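Glycoside Hydrolase (PDB 5T99) probably cleaves beta-galactosidic bonds as a family 2 glycoside hydrolase in agarose breakdown by a gut bacterium, and binds the sugar mimic galacto-isofagomine. Local coordinates at residues G588-C593 and D598-Y603; C593-D598 and S785-L790; I615-N620 and M625-Y630. One frame throughout, in Å; residues are numbered along the deposited sequence.

Overall arrangement
Interactions 1 and 2 lie on the last loop and helix of the catalytic barrel, and interaction 3 in the beta domain that follows. In interaction 1 the side chain of R599 is about 11 Å from the bound galacto-isofagomine and bonds to the backbone of F587, a residue of the ligand pocket. Interaction 2 shares C593 and D598 with it, their centres about 10 Å apart, and K597 NZ joins the two by a 2.7 Å hydrogen bond to G588 O; interaction 2 seats the loop on strand 787-793. Interaction 3 is centred about 18 Å from interaction 1 and 19 Å from interaction 2; L616 CB, on strand 613-616, lies 3.6 Å from D598 OD1 at the start of the helix.

Interaction 1: residues G588-C593 and D598-Y603; sequences GAVDLC and DRFYLY
A589 sits against the N-terminal part of helix 598-607, its methyl CB 4.1 Å from R599 CG and, more loosely, 4.5 Å from Y603 CD2. V590 continues this apolar side: its CG2 lies 3.7 Å from F600 CD1, the two side chains running side by side in the same direction. F600 has CG anti to its backbone N (chi1 175°), which lays the ring beside the valine; M340 and helix 327-339 also pack on F600. Segment 588-593 belongs to the long loop between the last barrel strand, 549-552, and helix 598-607, so the contact folds this final strand-to-helix connection back on its own helix.

The polar side belongs to R599. Its chain bends at chi2 and chi3, bringing the guanidinium obliquely up to the G588 carbonyl, with NH2 3.1 Å from G588 O. Its clearer partners lie outside the two segments: NH1 bonds to F587 O and NE forms a salt bridge with D524, while G588 O accepts from K597 NZ.

Apolar groups thus set the loop against the helix, while a buried arginine, steadied by D524, ties the helix to the backbone of F587, a residue of the ligand pocket.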
ATOM      1  N   GLY A 588       7.430 -11.831   0.370  1.00 19.21           N
ATOM      2  CA  GLY A 588       6.252 -11.605  -0.455  1.00 19.95           C
ATOM      3  C   GLY A 588       5.658 -12.877  -1.025  1.00 19.96           C
ATOM      4  O   GLY A 588       6.389 -13.767  -1.458  1.00 19.97           O
ATOM      5  N   ALA A 589       4.330 -12.970  -0.998  1.00 19.71           N
ATOM      6  CA  ALA A 589       3.613 -13.992  -1.758  1.00 19.20           C
ATOM      7  C   ALA A 589       3.700 -13.710  -3.267  1.00 18.79           C
ATOM      8  O   ALA A 589       3.641 -14.633  -4.087  1.00 18.49           O
ATOM      9  CB  ALA A 589       2.165 -14.049  -1.314  1.00 19.16           C
ATOM     10  N   VAL A 590       3.824 -12.431  -3.608  1.00 18.66           N
ATOM     11  CA  VAL A 590       4.004 -11.963  -4.973  1.00 19.32           C
ATOM     12  C   VAL A 590       5.353 -11.259  -4.982  1.00 20.24           C
ATOM     13  O   VAL A 590       5.701 -10.591  -4.006  1.00 20.53           O
ATOM     14  CB  VAL A 590       2.855 -11.001  -5.369  1.00 19.23           C
ATOM     15  CG1 VAL A 590       3.047 -10.416  -6.759  1.00 18.95           C
ATOM     16  CG2 VAL A 590       1.510 -11.729  -5.304  1.00 19.60           C
ATOM     17  N   ASP A 591       6.118 -11.415  -6.065  1.00 20.86           N
ATOM     18  CA  ASP A 591       7.472 -10.836  -6.148  1.00 21.25           C
ATOM     19  C   ASP A 591       7.431  -9.325  -6.366  1.00 21.75           C
ATOM     20  O   ASP A 591       6.364  -8.745  -6.598  1.00 22.27           O
ATOM     21  CB  ASP A 591       8.349 -11.577  -7.194  1.00 22.01           C
ATOM     22  CG  ASP A 591       8.141 -11.094  -8.648  1.00 22.43           C
ATOM     23  OD1 ASP A 591       7.462 -10.077  -8.925  1.00 22.66           O
ATOM     24  OD2 ASP A 591       8.699 -11.752  -9.541  1.00 23.03           O
ATOM     25  N   LEU A 592       8.599  -8.699  -6.317  1.00 22.31           N
ATOM     26  CA  LEU A 592       8.719  -7.233  -6.351  1.00 22.78           C
ATOM     27  C   LEU A 592       8.192  -6.552  -7.623  1.00 23.67           C
ATOM     28  O   LEU A 592       7.851  -5.362  -7.590  1.00 24.41           O
ATOM     29  CB  LEU A 592      10.184  -6.858  -6.152  1.00 23.28           C
ATOM     30  CG  LEU A 592      10.592  -5.425  -5.839  1.00 23.94           C
ATOM     31  CD1 LEU A 592      10.068  -5.019  -4.469  1.00 24.13           C
ATOM     32  CD2 LEU A 592      12.112  -5.315  -5.902  1.00 23.59           C
ATOM     33  N   CYS A 593       8.135  -7.277  -8.743  1.00 24.28           N
ATOM     34  CA  CYS A 593       7.601  -6.712  -9.998  1.00 24.97           C
ATOM     35  C   CYS A 593       6.144  -7.154 -10.271  1.00 24.36           C
ATOM     36  O   CYS A 593       5.594  -6.879 -11.338  1.00 24.19           O
ATOM     37  CB  CYS A 593       8.539  -7.022 -11.185  1.00 25.48           C
ATOM     38  SG  CYS A 593       8.565  -8.747 -11.729  1.00 27.54           S
ATOM     39  N   ASP A 598       4.590 -19.308  -6.072  1.00 21.77           N
ATOM     40  CA  ASP A 598       3.661 -20.407  -5.774  1.00 22.29           C
ATOM     41  C   ASP A 598       2.838 -20.122  -4.510  1.00 21.11           C
ATOM     42  O   ASP A 598       1.731 -20.629  -4.379  1.00 20.61           O
ATOM     43  CB  ASP A 598       4.395 -21.737  -5.596  1.00 23.50           C
ATOM     44  CG  ASP A 598       5.137 -22.165  -6.839  1.00 24.30           C
ATOM     45  OD1 ASP A 598       4.505 -22.258  -7.916  1.00 23.81           O
ATOM     46  OD2 ASP A 598       6.361 -22.403  -6.723  1.00 25.64           O
ATOM     47  N   ARG A 599       3.403 -19.327  -3.599  1.00 19.93           N
ATOM     48  CA  ARG A 599       2.771 -18.951  -2.338  1.00 20.11           C
ATOM     49  C   ARG A 599       1.442 -18.225  -2.529  1.00 19.51           C
ATOM     50  O   ARG A 599       0.494 -18.471  -1.784  1.00 18.73           O
ATOM     51  CB  ARG A 599       3.730 -18.087  -1.508  1.00 20.73           C
ATOM     52  CG  ARG A 599       3.279 -17.831  -0.069  1.00 21.35           C
ATOM     53  CD  ARG A 599       4.347 -18.245   0.948  1.00 21.72           C
ATOM     54  NE  ARG A 599       5.681 -17.751   0.594  1.00 21.61           N
ATOM     55  CZ  ARG A 599       6.083 -16.485   0.699  1.00 22.52           C
ATOM     56  NH1 ARG A 599       5.276 -15.534   1.177  1.00 22.87           N
ATOM     57  NH2 ARG A 599       7.321 -16.161   0.324  1.00 23.05           N
ATOM     58  N   PHE A 600       1.394 -17.340  -3.526  1.00 19.34           N
ATOM     59  CA  PHE A 600       0.147 -16.732  -3.997  1.00 19.55           C
ATOM     60  C   PHE A 600      -0.987 -17.731  -4.135  1.00 19.39           C
ATOM     61  O   PHE A 600      -2.105 -17.460  -3.704  1.00 19.95           O
ATOM     62  CB  PHE A 600       0.380 -16.038  -5.341  1.00 20.33           C
ATOM     63  CG  PHE A 600      -0.858 -15.473  -5.983  1.00 20.91           C
ATOM     64  CD1 PHE A 600      -1.230 -14.148  -5.770  1.00 21.37           C
ATOM     65  CD2 PHE A 600      -1.629 -16.250  -6.850  1.00 21.48           C
ATOM     66  CE1 PHE A 600      -2.357 -13.620  -6.395  1.00 21.53           C
ATOM     67  CE2 PHE A 600      -2.759 -15.726  -7.474  1.00 21.06           C
ATOM     68  CZ  PHE A 600      -3.120 -14.412  -7.249  1.00 21.21           C
ATOM     69  N   TYR A 601      -0.692 -18.887  -4.725  1.00 19.12           N
ATOM     70  CA  TYR A 601      -1.719 -19.891  -5.016  1.00 18.45           C
ATOM     71  C   TYR A 601      -2.110 -20.681  -3.786  1.00 18.23           C
ATOM     72  O   TYR A 601      -3.263 -21.082  -3.659  1.00 17.98           O
ATOM     73  CB  TYR A 601      -1.276 -20.799  -6.168  1.00 17.96           C
ATOM     74  CG  TYR A 601      -1.072 -19.995  -7.417  1.00 17.78           C
ATOM     75  CD1 TYR A 601      -2.158 -19.633  -8.218  1.00 17.69           C
ATOM     76  CD2 TYR A 601       0.195 -19.536  -7.776  1.00 17.75           C
ATOM     77  CE1 TYR A 601      -1.985 -18.854  -9.361  1.00 17.63           C
ATOM     78  CE2 TYR A 601       0.382 -18.773  -8.918  1.00 17.61           C
ATOM     79  CZ  TYR A 601      -0.715 -18.424  -9.696  1.00 17.86           C
ATOM     80  OH  TYR A 601      -0.539 -17.661 -10.808  1.00 17.94           O
ATOM     81  N   LEU A 602      -1.165 -20.899  -2.876  1.00 18.79           N
ATOM     82  CA  LEU A 602      -1.502 -21.494  -1.571  1.00 19.57           C
ATOM     83  C   LEU A 602      -2.525 -20.609  -0.840  1.00 18.89           C
ATOM     84  O   LEU A 602      -3.543 -21.097  -0.361  1.00 17.93           O
ATOM     85  CB  LEU A 602      -0.245 -21.706  -0.715  1.00 20.02           C
ATOM     86  CG  LEU A 602      -0.422 -22.381   0.649  1.00 20.45           C
ATOM     87  CD1 LEU A 602      -1.034 -23.763   0.514  1.00 21.12           C
ATOM     88  CD2 LEU A 602       0.918 -22.477   1.360  1.00 20.75           C
ATOM     89  N   TYR A 603      -2.266 -19.305  -0.798  1.00 19.04           N
ATOM     90  CA  TYR A 603      -3.237 -18.363  -0.221  1.00 19.52           C
ATOM     91  C   TYR A 603      -4.551 -18.306  -1.001  1.00 19.65           C
ATOM     92  O   TYR A 603      -5.622 -18.372  -0.398  1.00 19.71           O
ATOM     93  CB  TYR A 603      -2.629 -16.976  -0.034  1.00 19.22           C
ATOM     94  CG  TYR A 603      -1.730 -16.904   1.191  1.00 19.01           C
ATOM     95  CD1 TYR A 603      -2.268 -16.836   2.474  1.00 18.75           C
ATOM     96  CD2 TYR A 603      -0.349 -16.909   1.064  1.00 19.03           C
ATOM     97  CE1 TYR A 603      -1.453 -16.776   3.593  1.00 18.85           C
ATOM     98  CE2 TYR A 603       0.477 -16.840   2.176  1.00 18.94           C
ATOM     99  CZ  TYR A 603      -0.072 -16.779   3.438  1.00 18.63           C
ATOM    100  OH  TYR A 603       0.753 -16.715   4.533  1.00 17.68           O
TER

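Interaction 2: residues C593-D598 and S785-L790; sequences CGLPKD and SGMCML
L595 reaches in between two methionines of strand 787-793, CD1 on the base of M787 and CD2 between the ends of both. Its CD1 is 3.9 Å from M787 CB, while its CD2 lies 4.0 Å from M789 CE and 4.2 Å from M787 SD. CG stands anti to the carbonyl carbon (chi1 -67°), the second torsion then sets the two methyls, and both methionine chains slant across the leucine.

M789 starts out extended, CG anti to its backbone N, then bends at chi2 and chi3 (71° and 65°). The curl brings its methyl back over the loop, where CE sits 3.6 Å from C593 O as well as against the leucine. C593 meets the base of the same side chain: SG is 3.8 Å from M789 CB, so the thiol lies alongside the start of the methionine and the carbonyl near its end. That carbonyl also accepts a hydrogen bond from R332, a polar link to helix 327-339. An alanine at L595 would probably open a gap between M787 and M789 and leave the methyl of M789 less firmly held.

The packing is apolar, sulfur and methyl groups closing the join between the loop that connects the last barrel strand, 549-552, to helix 598-607 and the family 2 C-terminal domain 5. M787 and M789 direct CB toward the loop, whereas C788 between them points away, to V735 and F754. R502 packs on L595 and M787, and T734 of strand 730-738 on both methionines. Strand 787-793 lies within an antiparallel sheet, flanked by strands 730-738 and 761-766; its M787-M789 face takes the loop, and its C788 side meets strand 751-758 of the second sheet.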
ATOM      1  N   CYS A 593       8.135  -7.277  -8.743  1.00 24.28           N
ATOM      2  CA  CYS A 593       7.601  -6.712  -9.998  1.00 24.97           C
ATOM      3  C   CYS A 593       6.144  -7.154 -10.271  1.00 24.36           C
ATOM      4  O   CYS A 593       5.594  -6.879 -11.338  1.00 24.19           O
ATOM      5  CB  CYS A 593       8.539  -7.022 -11.185  1.00 25.48           C
ATOM      6  SG  CYS A 593       8.565  -8.747 -11.729  1.00 27.54           S
ATOM      7  N   GLY A 594       5.522  -7.809  -9.296  1.00 23.58           N
ATOM      8  CA  GLY A 594       4.119  -8.179  -9.369  1.00 23.53           C
ATOM      9  C   GLY A 594       3.829  -9.536  -9.979  1.00 23.48           C
ATOM     10  O   GLY A 594       2.697  -9.776 -10.404  1.00 24.01           O
ATOM     11  N   LEU A 595       4.821 -10.432 -10.010  1.00 23.10           N
ATOM     12  CA  LEU A 595       4.603 -11.798 -10.497  1.00 23.78           C
ATOM     13  C   LEU A 595       4.368 -12.749  -9.328  1.00 23.43           C
ATOM     14  O   LEU A 595       5.161 -12.774  -8.384  1.00 22.62           O
ATOM     15  CB  LEU A 595       5.765 -12.274 -11.374  1.00 24.17           C
ATOM     16  CG  LEU A 595       5.883 -11.516 -12.701  1.00 24.64           C
ATOM     17  CD1 LEU A 595       7.221 -11.799 -13.361  1.00 25.07           C
ATOM     18  CD2 LEU A 595       4.729 -11.853 -13.641  1.00 24.56           C
ATOM     19  N   PRO A 596       3.262 -13.519  -9.374  1.00 23.54           N
ATOM     20  CA  PRO A 596       2.954 -14.373  -8.226  1.00 23.49           C
ATOM     21  C   PRO A 596       3.960 -15.520  -8.083  1.00 23.34           C
ATOM     22  O   PRO A 596       4.360 -16.126  -9.088  1.00 23.78           O
ATOM     23  CB  PRO A 596       1.550 -14.909  -8.554  1.00 23.30           C
ATOM     24  CG  PRO A 596       1.473 -14.894 -10.042  1.00 23.30           C
ATOM     25  CD  PRO A 596       2.310 -13.722 -10.485  1.00 23.44           C
ATOM     26  N   LYS A 597       4.374 -15.790  -6.848  1.00 22.51           N
ATOM     27  CA  LYS A 597       5.142 -16.989  -6.535  1.00 21.59           C
ATOM     28  C   LYS A 597       4.126 -18.083  -6.303  1.00 22.01           C
ATOM     29  O   LYS A 597       2.915 -17.819  -6.316  1.00 21.80           O
ATOM     30  CB  LYS A 597       5.983 -16.783  -5.284  1.00 21.31           C
ATOM     31  CG  LYS A 597       6.955 -15.617  -5.356  1.00 21.06           C
ATOM     32  CD  LYS A 597       7.604 -15.360  -4.002  1.00 21.10           C
ATOM     33  CE  LYS A 597       8.349 -14.026  -3.991  1.00 21.49           C
ATOM     34  NZ  LYS A 597       8.849 -13.605  -2.651  1.00 21.36           N
ATOM     35  N   ASP A 598       4.590 -19.308  -6.072  1.00 21.77           N
ATOM     36  CA  ASP A 598       3.661 -20.407  -5.774  1.00 22.29           C
ATOM     37  C   ASP A 598       2.838 -20.122  -4.510  1.00 21.11           C
ATOM     38  O   ASP A 598       1.731 -20.629  -4.379  1.00 20.61           O
ATOM     39  CB  ASP A 598       4.395 -21.737  -5.596  1.00 23.50           C
ATOM     40  CG  ASP A 598       5.137 -22.165  -6.839  1.00 24.30           C
ATOM     41  OD1 ASP A 598       4.505 -22.258  -7.916  1.00 23.81           O
ATOM     42  OD2 ASP A 598       6.361 -22.403  -6.723  1.00 25.64           O
ATOM     43  N   SER A 785      13.760 -16.765 -13.497  1.00 26.09           N
ATOM     44  CA  SER A 785      12.836 -17.893 -13.574  1.00 26.16           C
ATOM     45  C   SER A 785      11.823 -17.786 -14.728  1.00 26.20           C
ATOM     46  O   SER A 785      10.621 -17.999 -14.544  1.00 26.33           O
ATOM     47  CB  SER A 785      12.139 -18.093 -12.225  1.00 26.19           C
ATOM     48  OG  SER A 785      13.087 -18.418 -11.222  1.00 25.67           O
ATOM     49  N   GLY A 786      12.340 -17.441 -15.910  1.00 25.96           N
ATOM     50  CA  GLY A 786      11.568 -17.369 -17.144  1.00 25.78           C
ATOM     51  C   GLY A 786      11.018 -16.004 -17.525  1.00 26.06           C
ATOM     52  O   GLY A 786      10.618 -15.808 -18.681  1.00 24.76           O
ATOM     53  N   MET A 787      10.997 -15.055 -16.586  1.00 26.34           N
ATOM     54  CA  MET A 787      10.250 -13.821 -16.791  1.00 26.67           C
ATOM     55  C   MET A 787      10.941 -12.583 -16.264  1.00 27.28           C
ATOM     56  O   MET A 787      11.790 -12.634 -15.368  1.00 27.33           O
ATOM     57  CB  MET A 787       8.860 -13.920 -16.146  1.00 27.08           C
ATOM     58  CG  MET A 787       7.847 -14.727 -16.952  1.00 27.44           C
ATOM     59  SD  MET A 787       6.183 -14.766 -16.238  1.00 26.24           S
ATOM     60  CE  MET A 787       6.320 -16.114 -15.062  1.00 25.42           C
ATOM     61  N   CYS A 788      10.558 -11.463 -16.853  1.00 27.09           N
ATOM     62  CA  CYS A 788      10.872 -10.160 -16.319  1.00 27.30           C
ATOM     63  C   CYS A 788       9.706  -9.222 -16.688  1.00 26.20           C
ATOM     64  O   CYS A 788       8.671  -9.684 -17.185  1.00 24.65           O
ATOM     65  CB  CYS A 788      12.253  -9.692 -16.803  1.00 27.68           C
ATOM     66  SG  CYS A 788      12.425  -9.357 -18.562  1.00 28.62           S
ATOM     67  N   MET A 789       9.841  -7.934 -16.402  1.00 25.48           N
ATOM     68  CA  MET A 789       8.695  -7.031 -16.444  1.00 25.51           C
ATOM     69  C   MET A 789       9.140  -5.672 -16.922  1.00 25.01           C
ATOM     70  O   MET A 789      10.012  -5.061 -16.307  1.00 24.96           O
ATOM     71  CB  MET A 789       8.077  -6.920 -15.045  1.00 25.29           C
ATOM     72  CG  MET A 789       6.874  -5.983 -14.925  1.00 25.21           C
ATOM     73  SD  MET A 789       5.388  -6.601 -15.727  1.00 25.03           S
ATOM     74  CE  MET A 789       5.053  -8.054 -14.721  1.00 24.31           C
ATOM     75  N   LEU A 790       8.522  -5.214 -18.008  1.00 24.17           N
ATOM     76  CA  LEU A 790       8.783  -3.903 -18.576  1.00 24.43           C
ATOM     77  C   LEU A 790       7.656  -2.974 -18.156  1.00 24.50           C
ATOM     78  O   LEU A 790       6.489  -3.352 -18.214  1.00 23.72           O
ATOM     79  CB  LEU A 790       8.830  -3.997 -20.113  1.00 24.44           C
ATOM     80  CG  LEU A 790       8.941  -2.664 -20.862  1.00 24.48           C
ATOM     81  CD1 LEU A 790      10.279  -2.014 -20.571  1.00 24.52           C
ATOM     82  CD2 LEU A 790       8.753  -2.851 -22.357  1.00 24.92           C
TER

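Interaction 3: residues I615-N620 and M625-Y630; sequences ILPHWN and MNIPVY
L616 and Y630 form an antiparallel hydrogen-bonded pair, L616 N giving to Y630 O at 3.1 Å and Y630 N to L616 O at 2.9 Å. The side chains of this pair lie on one face of the sheet, where they cross obliquely: L616 CD2 is 3.6 Å from Y630 CB. L616 has CG between its backbone N and carbonyl carbon (chi1 56°), a rotamer that swings its methyls over the root of the tyrosine. The Y630 ring leads away to meet Y523 edge-to-face.

On the other side of the pair, I615 CD1 touches V629 CG1 at 3.9 Å. Strands 613-616 and 626-633 are the arms of a beta hairpin that begins what is probably a two-sheet beta sandwich, most of it the DUF4982 family region; strand 677-682 completes their sheet. I615 and V629 face L640 and L688 of the opposing sheet.

The regular pairing stops at P617, whose preceding peptide bond is cis. Two atoms of its ring meet the partner strand, with CG 3.6 Å from I627 CG2 and CD 3.3 Å from P628 O, a carbonyl that accepts a hydrogen bond from Y523 OH.

Farther along, W619 brings the six-membered part of its indole back to the hairpin. Its CZ3 makes the closest approach to both strand residues, 3.7 Å from I627 CG2 and 3.9 Å from V629 CG2, approached obliquely by each methyl. I627 CG2 thus touches both the proline and the indole. The polar end of W619 is satisfied elsewhere, NE1 bonding to E684 O, while F683 meets the indole edge-to-face.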
ATOM      1  N   ILE A 615      -0.045 -26.022  -9.768  1.00 26.14           N
ATOM      2  CA  ILE A 615       0.900 -27.119  -9.680  1.00 27.20           C
ATOM      3  C   ILE A 615       2.315 -26.542  -9.610  1.00 26.69           C
ATOM      4  O   ILE A 615       2.605 -25.477 -10.186  1.00 26.19           O
ATOM      5  CB  ILE A 615       0.716 -28.126 -10.849  1.00 28.21           C
ATOM      6  CG1 ILE A 615       1.675 -29.306 -10.704  1.00 29.96           C
ATOM      7  CG2 ILE A 615       0.913 -27.458 -12.203  1.00 28.59           C
ATOM      8  CD1 ILE A 615       1.310 -30.494 -11.569  1.00 31.45           C
ATOM      9  N   LEU A 616       3.162 -27.229  -8.849  1.00 25.86           N
ATOM     10  CA  LEU A 616       4.579 -26.915  -8.763  1.00 26.19           C
ATOM     11  C   LEU A 616       5.355 -28.213  -8.474  1.00 25.88           C
ATOM     12  O   LEU A 616       4.786 -29.137  -7.880  1.00 25.74           O
ATOM     13  CB  LEU A 616       4.850 -25.791  -7.733  1.00 26.43           C
ATOM     14  CG  LEU A 616       4.472 -25.721  -6.237  1.00 26.35           C
ATOM     15  CD1 LEU A 616       3.019 -26.053  -5.954  1.00 26.52           C
ATOM     16  CD2 LEU A 616       5.401 -26.536  -5.356  1.00 26.43           C
ATOM     17  N   PRO A 617       6.620 -28.322  -8.895  1.00 25.13           N
ATOM     18  CA  PRO A 617       7.419 -27.263  -9.534  1.00 25.91           C
ATOM     19  C   PRO A 617       7.215 -27.212 -11.045  1.00 26.27           C
ATOM     20  O   PRO A 617       6.196 -27.684 -11.527  1.00 26.69           O
ATOM     21  CB  PRO A 617       8.855 -27.670  -9.172  1.00 24.86           C
ATOM     22  CG  PRO A 617       8.798 -29.143  -9.091  1.00 24.82           C
ATOM     23  CD  PRO A 617       7.457 -29.466  -8.498  1.00 25.13           C
ATOM     24  N   HIS A 618       8.153 -26.598 -11.768  1.00 28.24           N
ATOM     25  CA  HIS A 618       8.297 -26.799 -13.220  1.00 30.18           C
ATOM     26  C   HIS A 618       8.637 -28.265 -13.561  1.00 30.82           C
ATOM     27  O   HIS A 618       8.892 -29.085 -12.665  1.00 30.06           O
ATOM     28  CB  HIS A 618       9.351 -25.834 -13.831  1.00 30.85           C
ATOM     29  CG  HIS A 618      10.765 -26.033 -13.333  1.00 32.71           C
ATOM     30  ND1 HIS A 618      11.504 -25.003 -12.789  1.00 33.55           N
ATOM     31  CD2 HIS A 618      11.576 -27.121 -13.311  1.00 32.58           C
ATOM     32  CE1 HIS A 618      12.704 -25.446 -12.453  1.00 33.79           C
ATOM     33  NE2 HIS A 618      12.773 -26.730 -12.756  1.00 33.18           N
ATOM     34  N   TRP A 619       8.669 -28.575 -14.856  1.00 31.65           N
ATOM     35  CA  TRP A 619       8.993 -29.923 -15.326  1.00 32.72           C
ATOM     36  C   TRP A 619      10.219 -29.978 -16.264  1.00 33.34           C
ATOM     37  O   TRP A 619      10.224 -30.743 -17.227  1.00 33.78           O
ATOM     38  CB  TRP A 619       7.744 -30.521 -15.978  1.00 32.26           C
ATOM     39  CG  TRP A 619       7.629 -31.998 -15.851  1.00 32.85           C
ATOM     40  CD1 TRP A 619       7.510 -32.896 -16.870  1.00 32.85           C
ATOM     41  CD2 TRP A 619       7.612 -32.762 -14.638  1.00 32.90           C
ATOM     42  NE1 TRP A 619       7.414 -34.171 -16.373  1.00 32.50           N
ATOM     43  CE2 TRP A 619       7.469 -34.124 -15.007  1.00 32.77           C
ATOM     44  CE3 TRP A 619       7.697 -32.432 -13.276  1.00 32.76           C
ATOM     45  CZ2 TRP A 619       7.410 -35.162 -14.062  1.00 32.63           C
ATOM     46  CZ3 TRP A 619       7.640 -33.458 -12.334  1.00 33.17           C
ATOM     47  CH2 TRP A 619       7.502 -34.811 -12.734  1.00 34.20           C
ATOM     48  N   ASN A 620      11.219 -29.129 -16.008  1.00 33.61           N
ATOM     49  CA  ASN A 620      12.593 -29.313 -16.507  1.00 34.93           C
ATOM     50  C   ASN A 620      13.548 -29.863 -15.433  1.00 35.74           C
ATOM     51  O   ASN A 620      14.199 -29.105 -14.718  1.00 33.65           O
ATOM     52  CB  ASN A 620      13.158 -27.998 -17.053  1.00 34.89           C
ATOM     53  CG  ASN A 620      12.500 -27.571 -18.344  1.00 35.12           C
ATOM     54  OD1 ASN A 620      11.299 -27.307 -18.385  1.00 35.01           O
ATOM     55  ND2 ASN A 620      13.287 -27.483 -19.406  1.00 35.18           N
ATOM     56  N   MET A 625      15.810 -38.325 -11.121  1.00 50.13           N
ATOM     57  CA  MET A 625      15.374 -37.525  -9.959  1.00 47.47           C
ATOM     58  C   MET A 625      13.934 -37.859  -9.594  1.00 44.71           C
ATOM     59  O   MET A 625      13.105 -38.115 -10.465  1.00 42.40           O
ATOM     60  CB  MET A 625      15.478 -36.015 -10.235  1.00 47.10           C
ATOM     61  CG  MET A 625      16.893 -35.495 -10.428  1.00 46.80           C
ATOM     62  SD  MET A 625      16.940 -33.808 -11.068  1.00 46.78           S
ATOM     63  CE  MET A 625      16.623 -32.876  -9.568  1.00 46.08           C
ATOM     64  N   ASN A 626      13.660 -37.869  -8.295  1.00 45.42           N
ATOM     65  CA  ASN A 626      12.302 -37.974  -7.777  1.00 46.38           C
ATOM     66  C   ASN A 626      11.856 -36.542  -7.470  1.00 41.40           C
ATOM     67  O   ASN A 626      12.485 -35.863  -6.675  1.00 40.92           O
ATOM     68  CB  ASN A 626      12.270 -38.858  -6.520  1.00 50.48           C
ATOM     69  CG  ASN A 626      10.878 -39.382  -6.210  1.00 55.69           C
ATOM     70  OD1 ASN A 626      10.077 -38.718  -5.537  1.00 57.01           O
ATOM     71  ND2 ASN A 626      10.581 -40.585  -6.702  1.00 57.41           N
ATOM     72  N   ILE A 627      10.801 -36.085  -8.139  1.00 37.21           N
ATOM     73  CA  ILE A 627      10.311 -34.718  -8.008  1.00 35.05           C
ATOM     74  C   ILE A 627       9.111 -34.718  -7.060  1.00 32.93           C
ATOM     75  O   ILE A 627       8.101 -35.382  -7.347  1.00 32.73           O
ATOM     76  CB  ILE A 627       9.885 -34.144  -9.378  1.00 35.82           C
ATOM     77  CG1 ILE A 627      10.991 -34.350 -10.440  1.00 35.52           C
ATOM     78  CG2 ILE A 627       9.511 -32.667  -9.259  1.00 35.74           C
ATOM     79  CD1 ILE A 627      12.338 -33.750 -10.100  1.00 34.95           C
ATOM     80  N   PRO A 628       9.219 -34.015  -5.907  1.00 30.38           N
ATOM     81  CA  PRO A 628       8.012 -33.826  -5.095  1.00 28.98           C
ATOM     82  C   PRO A 628       7.094 -32.843  -5.814  1.00 27.12           C
ATOM     83  O   PRO A 628       7.535 -31.747  -6.165  1.00 26.73           O
ATOM     84  CB  PRO A 628       8.540 -33.239  -3.772  1.00 28.78           C
ATOM     85  CG  PRO A 628      10.025 -33.312  -3.842  1.00 28.72           C
ATOM     86  CD  PRO A 628      10.399 -33.383  -5.286  1.00 29.03           C
ATOM     87  N   VAL A 629       5.857 -33.251  -6.076  1.00 25.59           N
ATOM     88  CA  VAL A 629       4.919 -32.411  -6.820  1.00 26.11           C
ATOM     89  C   VAL A 629       3.788 -32.035  -5.883  1.00 25.79           C
ATOM     90  O   VAL A 629       3.121 -32.903  -5.326  1.00 25.60           O
ATOM     91  CB  VAL A 629       4.390 -33.108  -8.100  1.00 25.98           C
ATOM     92  CG1 VAL A 629       3.193 -32.369  -8.698  1.00 25.86           C
ATOM     93  CG2 VAL A 629       5.505 -33.200  -9.132  1.00 25.88           C
ATOM     94  N   TYR A 630       3.600 -30.728  -5.717  1.00 27.07           N
ATOM     95  CA  TYR A 630       2.594 -30.153  -4.831  1.00 26.45           C
ATOM     96  C   TYR A 630       1.491 -29.520  -5.678  1.00 25.43           C
ATOM     97  O   TYR A 630       1.761 -28.922  -6.730  1.00 23.96           O
ATOM     98  CB  TYR A 630       3.252 -29.111  -3.926  1.00 27.16           C
ATOM     99  CG  TYR A 630       4.096 -29.654  -2.769  1.00 28.71           C
ATOM    100  CD1 TYR A 630       4.709 -28.773  -1.876  1.00 29.45           C
ATOM    101  CD2 TYR A 630       4.262 -31.030  -2.537  1.00 29.52           C
ATOM    102  CE1 TYR A 630       5.478 -29.234  -0.811  1.00 30.13           C
ATOM    103  CE2 TYR A 630       5.011 -31.494  -1.467  1.00 30.35           C
ATOM    104  CZ  TYR A 630       5.621 -30.592  -0.610  1.00 30.79           C
ATOM    105  OH  TYR A 630       6.373 -31.052   0.437  1.00 31.03           O
TER